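Local coordinates for L-lysine 6-monooxygenase involved in desferrioxamine biosynthesis (Erwinia amylovora CFBP1430, PDB 5O8P), which probably catalyses the FAD- and NADPH-dependent N-hydroxylation of cadaverine, a step in the biosynthesis of the siderophore desferrioxamine, at residues B[188-193]-B[209-214]; B[213-218]-B[295-300]; B[245-250]-B[425-430]. One frame throughout, in Å; residues are numbered along the deposited sequence.

Overall arrangement
Contact 1 comes first along the chain. It closes a short loop by setting the end of helix 182-190 beside the end of helix 202-213, with strand 194-198 between them in sequence. Contact 2 starts where contact 1 ends, sharing T213 and D214. It joins the loop after helix 202-213 to strand 297-300. The centres of the two contacts lie about 8 Å apart. Contact 3 opens at 245-250, inside the span of contact 2, and closes only at 425-430, so these two cross. It ties helix 246-253 to the C-terminal tail, and its centre lies about 45 Å from those of contacts 1 and 2. Contacts 2 and 3 both reach the second subunit.

Contact 1 of 3, residues B[188-193]-B[209-214]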
loop_
_atom_site.group_PDB
_atom_site.type_symbol
_atom_site.label_atom_id
_atom_site.label_comp_id
_atom_site.label_asym_id
_atom_site.label_seq_id
_atom_site.Cartn_x
_atom_site.Cartn_y
_atom_site.Cartn_z
ATOM N N LYS B 188 20.440 11.330 -27.734
ATOM C CA LYS B 188 20.498 12.580 -28.501
ATOM C C LYS B 188 19.671 13.700 -27.870
ATOM O O LYS B 188 20.047 14.869 -27.952
ATOM C CB LYS B 188 20.074 12.310 -29.952
ATOM C CG LYS B 188 20.053 13.498 -30.902
ATOM C CD LYS B 188 18.631 13.990 -31.138
ATOM C CE LYS B 188 18.496 14.785 -32.434
ATOM N NZ LYS B 188 17.056 14.881 -32.817
ATOM N N LEU B 189 18.545 13.344 -27.263
ATOM C CA LEU B 189 17.727 14.307 -26.531
ATOM C C LEU B 189 18.449 14.845 -25.297
ATOM O O LEU B 189 18.450 16.048 -25.062
ATOM C CB LEU B 189 16.386 13.681 -26.116
ATOM C CG LEU B 189 15.347 13.543 -27.230
ATOM C CD1 LEU B 189 14.263 12.537 -26.854
ATOM C CD2 LEU B 189 14.748 14.906 -27.576
ATOM N N GLN B 190 19.069 13.952 -24.528
ATOM C CA GLN B 190 19.719 14.329 -23.261
ATOM C C GLN B 190 20.945 15.244 -23.423
ATOM O O GLN B 190 21.329 15.932 -22.475
ATOM C CB GLN B 190 20.051 13.075 -22.421
ATOM C CG GLN B 190 18.790 12.363 -21.911
ATOM C CD GLN B 190 19.068 11.198 -20.979
ATOM O OE1 GLN B 190 19.799 10.283 -21.330
ATOM N NE2 GLN B 190 18.482 11.229 -19.784
ATOM N N LYS B 191 21.536 15.274 -24.618
ATOM C CA LYS B 191 22.589 16.256 -24.946
ATOM C C LYS B 191 22.074 17.689 -25.131
ATOM O O LYS B 191 22.871 18.630 -25.105
ATOM C CB LYS B 191 23.352 15.843 -26.209
ATOM C CG LYS B 191 24.269 14.650 -26.011
ATOM C CD LYS B 191 24.932 14.233 -27.318
ATOM C CE LYS B 191 25.637 12.895 -27.159
ATOM N NZ LYS B 191 25.801 12.168 -28.448
ATOM N N LYS B 192 20.770 17.856 -25.345
ATOM C CA LYS B 192 20.199 19.177 -25.598
ATOM C C LYS B 192 20.037 19.998 -24.318
ATOM O O LYS B 192 20.085 19.463 -23.207
ATOM C CB LYS B 192 18.864 19.063 -26.337
ATOM C CG LYS B 192 18.951 18.272 -27.636
ATOM C CD LYS B 192 17.676 18.387 -28.445
ATOM C CE LYS B 192 17.679 17.498 -29.680
ATOM N NZ LYS B 192 18.606 17.942 -30.764
ATOM N N ARG B 193 19.890 21.310 -24.499
ATOM C CA ARG B 193 19.727 22.250 -23.388
ATOM C C ARG B 193 18.329 22.197 -22.787
ATOM O O ARG B 193 18.171 22.462 -21.603
ATOM C CB ARG B 193 20.013 23.692 -23.823
ATOM C CG ARG B 193 21.478 24.087 -23.804
ATOM C CD ARG B 193 21.630 25.582 -24.079
ATOM N NE ARG B 193 22.977 25.938 -24.533
ATOM C CZ ARG B 193 23.481 25.686 -25.746
ATOM N NH1 ARG B 193 22.770 25.051 -26.685
ATOM N NH2 ARG B 193 24.726 26.066 -26.025
ATOM N N TYR B 209 9.083 11.070 -16.570
ATOM C CA TYR B 209 9.741 10.481 -15.416
ATOM C C TYR B 209 11.162 10.008 -15.736
ATOM O O TYR B 209 12.081 10.194 -14.936
ATOM C CB TYR B 209 8.899 9.321 -14.860
ATOM C CG TYR B 209 9.419 8.807 -13.548
ATOM C CD1 TYR B 209 9.107 9.446 -12.353
ATOM C CD2 TYR B 209 10.252 7.703 -13.503
ATOM C CE1 TYR B 209 9.599 8.984 -11.150
ATOM C CE2 TYR B 209 10.744 7.235 -12.302
ATOM C CZ TYR B 209 10.416 7.886 -11.134
ATOM O OH TYR B 209 10.897 7.414 -9.954
ATOM N N ASP B 210 11.331 9.386 -16.901
ATOM C CA ASP B 210 12.630 8.849 -17.322
ATOM C C ASP B 210 13.658 9.970 -17.428
ATOM O O ASP B 210 14.764 9.841 -16.912
ATOM C CB ASP B 210 12.496 8.130 -18.673
ATOM C CG ASP B 210 13.633 7.163 -18.949
ATOM O OD1 ASP B 210 13.803 6.217 -18.156
ATOM O OD2 ASP B 210 14.309 7.320 -19.992
ATOM N N LEU B 211 13.265 11.065 -18.080
ATOM C CA LEU B 211 14.129 12.229 -18.264
ATOM C C LEU B 211 14.368 12.983 -16.960
ATOM O O LEU B 211 15.485 13.439 -16.718
ATOM C CB LEU B 211 13.555 13.183 -19.332
ATOM C CG LEU B 211 13.487 12.610 -20.756
ATOM C CD1 LEU B 211 12.689 13.523 -21.679
ATOM C CD2 LEU B 211 14.877 12.380 -21.306
ATOM N N LEU B 212 13.329 13.112 -16.131
ATOM C CA LEU B 212 13.432 13.788 -14.825
ATOM C C LEU B 212 14.462 13.119 -13.916
ATOM O O LEU B 212 15.158 13.794 -13.164
ATOM C CB LEU B 212 12.071 13.832 -14.120
ATOM C CG LEU B 212 11.991 14.570 -12.774
ATOM C CD1 LEU B 212 12.470 16.010 -12.894
ATOM C CD2 LEU B 212 10.569 14.540 -12.235
ATOM N N THR B 213 14.553 11.799 -14.005
ATOM C CA THR B 213 15.562 11.025 -13.291
ATOM C C THR B 213 16.979 11.547 -13.516
ATOM O O THR B 213 17.756 11.610 -12.579
ATOM C CB THR B 213 15.462 9.538 -13.697
ATOM O OG1 THR B 213 14.190 9.022 -13.268
ATOM C CG2 THR B 213 16.583 8.704 -13.099
ATOM N N ASP B 214 17.304 11.951 -14.741
ATOM C CA ASP B 214 18.651 12.423 -15.075
ATOM C C ASP B 214 18.752 13.945 -15.266
ATOM O O ASP B 214 19.710 14.428 -15.880
ATOM C CB ASP B 214 19.149 11.705 -16.337
ATOM C CG ASP B 214 19.109 10.191 -16.216
ATOM O OD1 ASP B 214 19.309 9.647 -15.104
ATOM O OD2 ASP B 214 18.889 9.541 -17.257
#
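Q190 reaches from the end of helix 182-190 to L211 and D214. Its CG lies 4.0 Å from L211 CD2, and this apolar touch is the packed part of the contact. L211 also packs on Y182 and L222. Beyond CG the Q190 chain is extended, and this carries the amide past L211 to D214. There Q190 NE2 donates to D214 OD2 over 3.1 Å, with an N-H...O angle of 158°. The carboxylate uses its anti lone pair, and OD2 lies nearly in the amide plane. The two flat groups are turned 47° against each other. Y220 OH is a second partner of Q190 NE2, so two bonds hold this buried amide nitrogen. D214 sits just past helix 202-213, with its N bonded to L211 O at 3.1 Å. The other side of 188-193 is exposed: K191 pairs with E187 and R193 with E334, and K188 alone is loose. Helix 202-213 links the neighbouring parallel strands 194-198 and 221-225 in a beta-alpha-beta crossover. S200, just before the helix, and S203, in its first turn, bind NADP(+) in a structure of this protein, though none is bound to this chain, as in a Rossmann-type domain.

Contact 2 of 3, residues B[213-218]-B[295-300]; sequences TDIDRF and LDVNLF
I215 meets V297 through a single pair of methyl groups. I215 CD1 lies 3.7 Å from V297 CG1, and the two side chains cross at about a right angle. The I215 chain is stretched out. CG1 is opposite the backbone N (chi1 -163°), and CD1 continues the line (chi2 173°). The side chain sets out toward 295-300, so the extended branch puts its end methyl against D296 and V297. The same CD1 lies 3.9 Å from D296 O, where it touches backbone as well as side chain. In V297 the branch that does the touching is CG1. It stands beside the backbone N and opposite the carbonyl carbon (chi1 -54°). The touch is van der Waals packing, mostly methyl on methyl, and little surface is buried. D296 turns its carboxylate to another partner: D296 OD1 accepts a hydrogen bond from Q221 NE2. The turn carrying I215 has its own order, with a backbone bond from F218 N to D214 O at 3.1 Å. I215 also packs on L222 of strand 221-225 and on K289 of helix 276-290. Within this chain, strand 297-300 is an outermost strand of a five-stranded parallel sheet. Strand 221-225 lies next to it, helix 202-213 touches V297 through Y208, and F424 of the second subunit packs on L295 and L299.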
loop_
_atom_site.group_PDB
_atom_site.type_symbol
_atom_site.label_atom_id
_atom_site.label_comp_id
_atom_site.label_asym_id
_atom_site.label_seq_id
_atom_site.Cartn_x
_atom_site.Cartn_y
_atom_site.Cartn_z
ATOM N N THR B 213 14.553 11.799 -14.005
ATOM C CA THR B 213 15.562 11.025 -13.291
ATOM C C THR B 213 16.979 11.547 -13.516
ATOM O O THR B 213 17.756 11.610 -12.579
ATOM C CB THR B 213 15.462 9.538 -13.697
ATOM O OG1 THR B 213 14.190 9.022 -13.268
ATOM C CG2 THR B 213 16.583 8.704 -13.099
ATOM N N ASP B 214 17.304 11.951 -14.741
ATOM C CA ASP B 214 18.651 12.423 -15.075
ATOM C C ASP B 214 18.752 13.945 -15.266
ATOM O O ASP B 214 19.710 14.428 -15.880
ATOM C CB ASP B 214 19.149 11.705 -16.337
ATOM C CG ASP B 214 19.109 10.191 -16.216
ATOM O OD1 ASP B 214 19.309 9.647 -15.104
ATOM O OD2 ASP B 214 18.889 9.541 -17.257
ATOM N N ILE B 215 17.811 14.712 -14.723
ATOM C CA ILE B 215 17.843 16.166 -14.909
ATOM C C ILE B 215 19.059 16.776 -14.211
ATOM O O ILE B 215 19.651 17.687 -14.733
ATOM C CB ILE B 215 16.513 16.840 -14.481
ATOM C CG1 ILE B 215 16.414 18.251 -15.052
ATOM C CG2 ILE B 215 16.334 16.873 -12.968
ATOM C CD1 ILE B 215 15.057 18.894 -14.810
ATOM N N ASP B 216 19.416 16.248 -13.039
ATOM C CA ASP B 216 20.675 16.535 -12.324
ATOM C C ASP B 216 21.954 16.259 -13.099
ATOM O O ASP B 216 22.956 16.933 -12.935
ATOM C CB ASP B 216 20.813 15.529 -11.159
ATOM C CG ASP B 216 20.124 15.950 -9.912
ATOM O OD1 ASP B 216 19.612 17.089 -9.816
ATOM O OD2 ASP B 216 20.129 15.131 -8.972
ATOM N N ARG B 217 21.922 15.169 -13.853
ATOM C CA ARG B 217 23.104 14.604 -14.484
ATOM C C ARG B 217 23.466 15.320 -15.779
ATOM O O ARG B 217 24.646 15.525 -16.048
ATOM C CB ARG B 217 22.883 13.106 -14.736
ATOM C CG ARG B 217 24.100 12.373 -15.297
ATOM C CD ARG B 217 24.312 10.963 -14.725
ATOM N NE ARG B 217 23.539 9.906 -15.391
ATOM C CZ ARG B 217 23.885 9.277 -16.520
ATOM N NH1 ARG B 217 25.000 9.596 -17.186
ATOM N NH2 ARG B 217 23.090 8.327 -17.002
ATOM N N PHE B 218 22.465 15.675 -16.583
ATOM C CA PHE B 218 22.669 16.472 -17.798
ATOM C C PHE B 218 22.163 17.883 -17.540
ATOM O O PHE B 218 21.628 18.185 -16.478
ATOM C CB PHE B 218 21.939 15.856 -18.982
ATOM C CG PHE B 218 22.282 14.417 -19.219
ATOM C CD1 PHE B 218 21.635 13.407 -18.525
ATOM C CD2 PHE B 218 23.233 14.066 -20.161
ATOM C CE1 PHE B 218 21.944 12.074 -18.747
ATOM C CE2 PHE B 218 23.554 12.732 -20.387
ATOM C CZ PHE B 218 22.905 11.734 -19.678
ATOM N N LEU B 295 14.277 23.839 -9.479
ATOM C CA LEU B 295 14.336 22.996 -10.664
ATOM C C LEU B 295 13.994 23.786 -11.890
ATOM O O LEU B 295 13.114 24.653 -11.844
ATOM C CB LEU B 295 13.309 21.867 -10.587
ATOM C CG LEU B 295 13.484 20.837 -9.488
ATOM C CD1 LEU B 295 12.265 19.932 -9.510
ATOM C CD2 LEU B 295 14.771 20.046 -9.682
ATOM N N ASP B 296 14.642 23.440 -13.001
ATOM C CA ASP B 296 14.326 24.056 -14.267
ATOM C C ASP B 296 13.331 23.160 -15.010
ATOM O O ASP B 296 13.693 22.389 -15.900
ATOM C CB ASP B 296 15.601 24.330 -15.073
ATOM C CG ASP B 296 15.384 25.349 -16.187
ATOM O OD1 ASP B 296 14.324 26.021 -16.204
ATOM O OD2 ASP B 296 16.290 25.477 -17.038
ATOM N N VAL B 297 12.067 23.277 -14.607
ATOM C CA VAL B 297 10.947 22.561 -15.210
ATOM C C VAL B 297 9.745 23.476 -15.376
ATOM O O VAL B 297 9.568 24.423 -14.637
ATOM C CB VAL B 297 10.524 21.311 -14.395
ATOM C CG1 VAL B 297 11.722 20.397 -14.160
ATOM C CG2 VAL B 297 9.872 21.687 -13.070
ATOM N N ASN B 298 8.929 23.187 -16.375
ATOM C CA ASN B 298 7.673 23.887 -16.590
ATOM C C ASN B 298 6.638 22.854 -16.973
ATOM O O ASN B 298 6.952 21.898 -17.675
ATOM C CB ASN B 298 7.823 24.923 -17.696
ATOM C CG ASN B 298 8.912 25.920 -17.397
ATOM O OD1 ASN B 298 8.746 26.811 -16.560
ATOM N ND2 ASN B 298 10.051 25.749 -18.042
ATOM N N LEU B 299 5.419 23.030 -16.475
ATOM C CA LEU B 299 4.333 22.108 -16.726
ATOM C C LEU B 299 3.102 22.937 -17.021
ATOM O O LEU B 299 2.640 23.656 -16.148
ATOM C CB LEU B 299 4.100 21.209 -15.511
ATOM C CG LEU B 299 5.184 20.157 -15.226
ATOM C CD1 LEU B 299 6.398 20.733 -14.522
ATOM C CD2 LEU B 299 4.619 19.020 -14.388
ATOM N N PHE B 300 2.598 22.861 -18.249
ATOM C CA PHE B 300 1.371 23.562 -18.639
ATOM C C PHE B 300 0.231 22.594 -18.937
ATOM O O PHE B 300 0.464 21.448 -19.303
ATOM C CB PHE B 300 1.645 24.425 -19.857
ATOM C CG PHE B 300 2.589 25.554 -19.587
ATOM C CD1 PHE B 300 3.962 25.377 -19.719
ATOM C CD2 PHE B 300 2.112 26.791 -19.191
ATOM C CE1 PHE B 300 4.847 26.414 -19.476
ATOM C CE2 PHE B 300 2.990 27.839 -18.944
ATOM C CZ PHE B 300 4.362 27.646 -19.094
#

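Contact 3 of 3, residues B[245-250]-B[425-430]; sequences SPEWID and QTFPAQ
W248 points an edge of its indole at the face of F427, and this T-shaped pair is the heart of the contact. Along the tail, Q425 comes first. Its CB lies 4.1 Å above the plane of the F427 ring, toward the rim, on the face opposite W248. T426 starts its side chain away from the helix. F427 follows and points at the helix. With CG beside the backbone N (chi1 -59°), its ring reaches W248. W248 CD1 stands 3.7 Å above the centre of that ring. The five-membered ring of W248 and the F427 ring have centroids 4.9 Å apart and planes at 87°. W248 CB adds a CH-pi contact, 4.2 Å from the centroid of the F427 ring. F427 CE2 also lies 3.8 Å from S245 OG, just ahead of the helix. S245 is the N-cap residue, and its OG accepts from W248 N at 3.2 Å and also bonds to E242 O. E247 packs beside F427, while its OE2 takes a hydrogen bond from I422 N. On the second subunit, F300 packs on T426, Q325 OE1 bonds to A429 N, and R331 NH1 bonds to Q430 O. The side chain of W248 is about 8 Å from that of Y271, which binds NADP(+) in a structure of this protein, though none is bound to this chain. Between the two segments the chemistry is aromatic and apolar. The polar groups beside it, S245 OG and E247 OE2, have partners of their own. This implies that the tail is held here by ring packing on the capped start of the helix, while A429 and Q430 bond to the second subunit.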
loop_
_atom_site.group_PDB
_atom_site.type_symbol
_atom_site.label_atom_id
_atom_site.label_comp_id
_atom_site.label_asym_id
_atom_site.label_seq_id
_atom_site.Cartn_x
_atom_site.Cartn_y
_atom_site.Cartn_z
ATOM N N SER B 245 -16.473 -4.710 -19.356
ATOM C CA SER B 245 -17.253 -5.908 -19.208
ATOM C C SER B 245 -18.170 -6.091 -20.406
ATOM O O SER B 245 -18.569 -5.110 -21.045
ATOM C CB SER B 245 -18.097 -5.809 -17.948
ATOM O OG SER B 245 -19.071 -4.798 -18.067
ATOM N N PRO B 246 -18.521 -7.349 -20.708
ATOM C CA PRO B 246 -19.463 -7.617 -21.780
ATOM C C PRO B 246 -20.752 -6.810 -21.657
ATOM O O PRO B 246 -21.227 -6.270 -22.664
ATOM C CB PRO B 246 -19.722 -9.099 -21.627
ATOM C CG PRO B 246 -18.427 -9.635 -21.111
ATOM C CD PRO B 246 -17.936 -8.595 -20.165
ATOM N N GLU B 247 -21.263 -6.672 -20.433
ATOM C CA GLU B 247 -22.558 -5.993 -20.239
ATOM C C GLU B 247 -22.463 -4.532 -20.578
ATOM O O GLU B 247 -23.384 -3.998 -21.176
ATOM C CB GLU B 247 -23.108 -6.094 -18.828
ATOM C CG GLU B 247 -22.931 -7.429 -18.141
ATOM C CD GLU B 247 -21.764 -7.396 -17.197
ATOM O OE1 GLU B 247 -21.914 -6.808 -16.124
ATOM O OE2 GLU B 247 -20.723 -8.021 -17.498
ATOM N N TRP B 248 -21.358 -3.898 -20.193
ATOM C CA TRP B 248 -21.144 -2.505 -20.550
ATOM C C TRP B 248 -20.986 -2.327 -22.065
ATOM O O TRP B 248 -21.497 -1.348 -22.635
ATOM C CB TRP B 248 -19.930 -1.907 -19.832
ATOM C CG TRP B 248 -19.889 -0.445 -20.032
ATOM C CD1 TRP B 248 -20.608 0.498 -19.358
ATOM C CD2 TRP B 248 -19.174 0.248 -21.046
ATOM N NE1 TRP B 248 -20.371 1.745 -19.876
ATOM C CE2 TRP B 248 -19.484 1.621 -20.911
ATOM C CE3 TRP B 248 -18.295 -0.155 -22.058
ATOM C CZ2 TRP B 248 -18.927 2.594 -21.733
ATOM C CZ3 TRP B 248 -17.740 0.819 -22.879
ATOM C CH2 TRP B 248 -18.057 2.177 -22.709
ATOM N N ILE B 249 -20.290 -3.260 -22.714
ATOM C CA ILE B 249 -20.034 -3.142 -24.147
ATOM C C ILE B 249 -21.349 -3.240 -24.915
ATOM O O ILE B 249 -21.578 -2.457 -25.835
ATOM C CB ILE B 249 -18.992 -4.155 -24.640
ATOM C CG1 ILE B 249 -17.648 -3.894 -23.967
ATOM C CG2 ILE B 249 -18.786 -4.020 -26.142
ATOM C CD1 ILE B 249 -16.713 -5.089 -23.988
ATOM N N ASP B 250 -22.218 -4.166 -24.505
ATOM C CA ASP B 250 -23.564 -4.277 -25.090
ATOM C C ASP B 250 -24.310 -2.964 -24.931
ATOM O O ASP B 250 -24.942 -2.480 -25.867
ATOM C CB ASP B 250 -24.382 -5.397 -24.429
ATOM C CG ASP B 250 -23.750 -6.779 -24.582
ATOM O OD1 ASP B 250 -23.035 -7.020 -25.580
ATOM O OD2 ASP B 250 -23.978 -7.640 -23.706
ATOM N N GLN B 425 -23.040 -4.113 -10.971
ATOM C CA GLN B 425 -23.857 -2.996 -11.449
ATOM C C GLN B 425 -24.769 -3.407 -12.578
ATOM O O GLN B 425 -24.521 -4.407 -13.247
ATOM C CB GLN B 425 -22.995 -1.889 -12.018
ATOM C CG GLN B 425 -22.079 -1.222 -11.045
ATOM C CD GLN B 425 -21.113 -0.331 -11.765
ATOM O OE1 GLN B 425 -21.496 0.703 -12.320
ATOM N NE2 GLN B 425 -19.861 -0.731 -11.783
ATOM N N THR B 426 -25.807 -2.613 -12.782
ATOM C CA THR B 426 -26.611 -2.658 -13.984
ATOM C C THR B 426 -26.416 -1.324 -14.695
ATOM O O THR B 426 -26.707 -0.267 -14.140
ATOM C CB THR B 426 -28.097 -2.840 -13.649
ATOM O OG1 THR B 426 -28.238 -3.883 -12.684
ATOM C CG2 THR B 426 -28.899 -3.147 -14.898
ATOM N N PHE B 427 -25.920 -1.372 -15.920
ATOM C CA PHE B 427 -25.660 -0.158 -16.712
ATOM C C PHE B 427 -26.859 0.426 -17.438
ATOM O O PHE B 427 -27.106 1.624 -17.324
ATOM C CB PHE B 427 -24.517 -0.412 -17.683
ATOM C CG PHE B 427 -23.256 -0.817 -16.988
ATOM C CD1 PHE B 427 -22.571 0.101 -16.188
ATOM C CD2 PHE B 427 -22.787 -2.126 -17.069
ATOM C CE1 PHE B 427 -21.414 -0.275 -15.531
ATOM C CE2 PHE B 427 -21.627 -2.503 -16.439
ATOM C CZ PHE B 427 -20.947 -1.587 -15.650
ATOM N N PRO B 428 -27.621 -0.402 -18.177
ATOM C CA PRO B 428 -28.792 0.186 -18.840
ATOM C C PRO B 428 -29.947 0.435 -17.881
ATOM O O PRO B 428 -29.974 -0.111 -16.771
ATOM C CB PRO B 428 -29.184 -0.892 -19.853
ATOM C CG PRO B 428 -28.807 -2.157 -19.185
ATOM C CD PRO B 428 -27.536 -1.858 -18.432
ATOM N N ALA B 429 -30.900 1.252 -18.319
ATOM C CA ALA B 429 -32.184 1.373 -17.634
ATOM C C ALA B 429 -32.789 -0.016 -17.523
ATOM O O ALA B 429 -32.598 -0.842 -18.420
ATOM C CB ALA B 429 -33.128 2.287 -18.403
ATOM N N GLN B 430 -33.485 -0.273 -16.418
ATOM C CA GLN B 430 -34.132 -1.558 -16.177
ATOM C C GLN B 430 -35.183 -1.438 -15.083
ATOM O O GLN B 430 -34.841 -1.326 -13.901
ATOM C CB GLN B 430 -33.094 -2.615 -15.787
ATOM C CG GLN B 430 -33.684 -3.984 -15.482
ATOM C CD GLN B 430 -32.626 -4.962 -15.014
ATOM O OE1 GLN B 430 -31.579 -5.131 -15.659
ATOM N NE2 GLN B 430 -32.892 -5.615 -13.882
#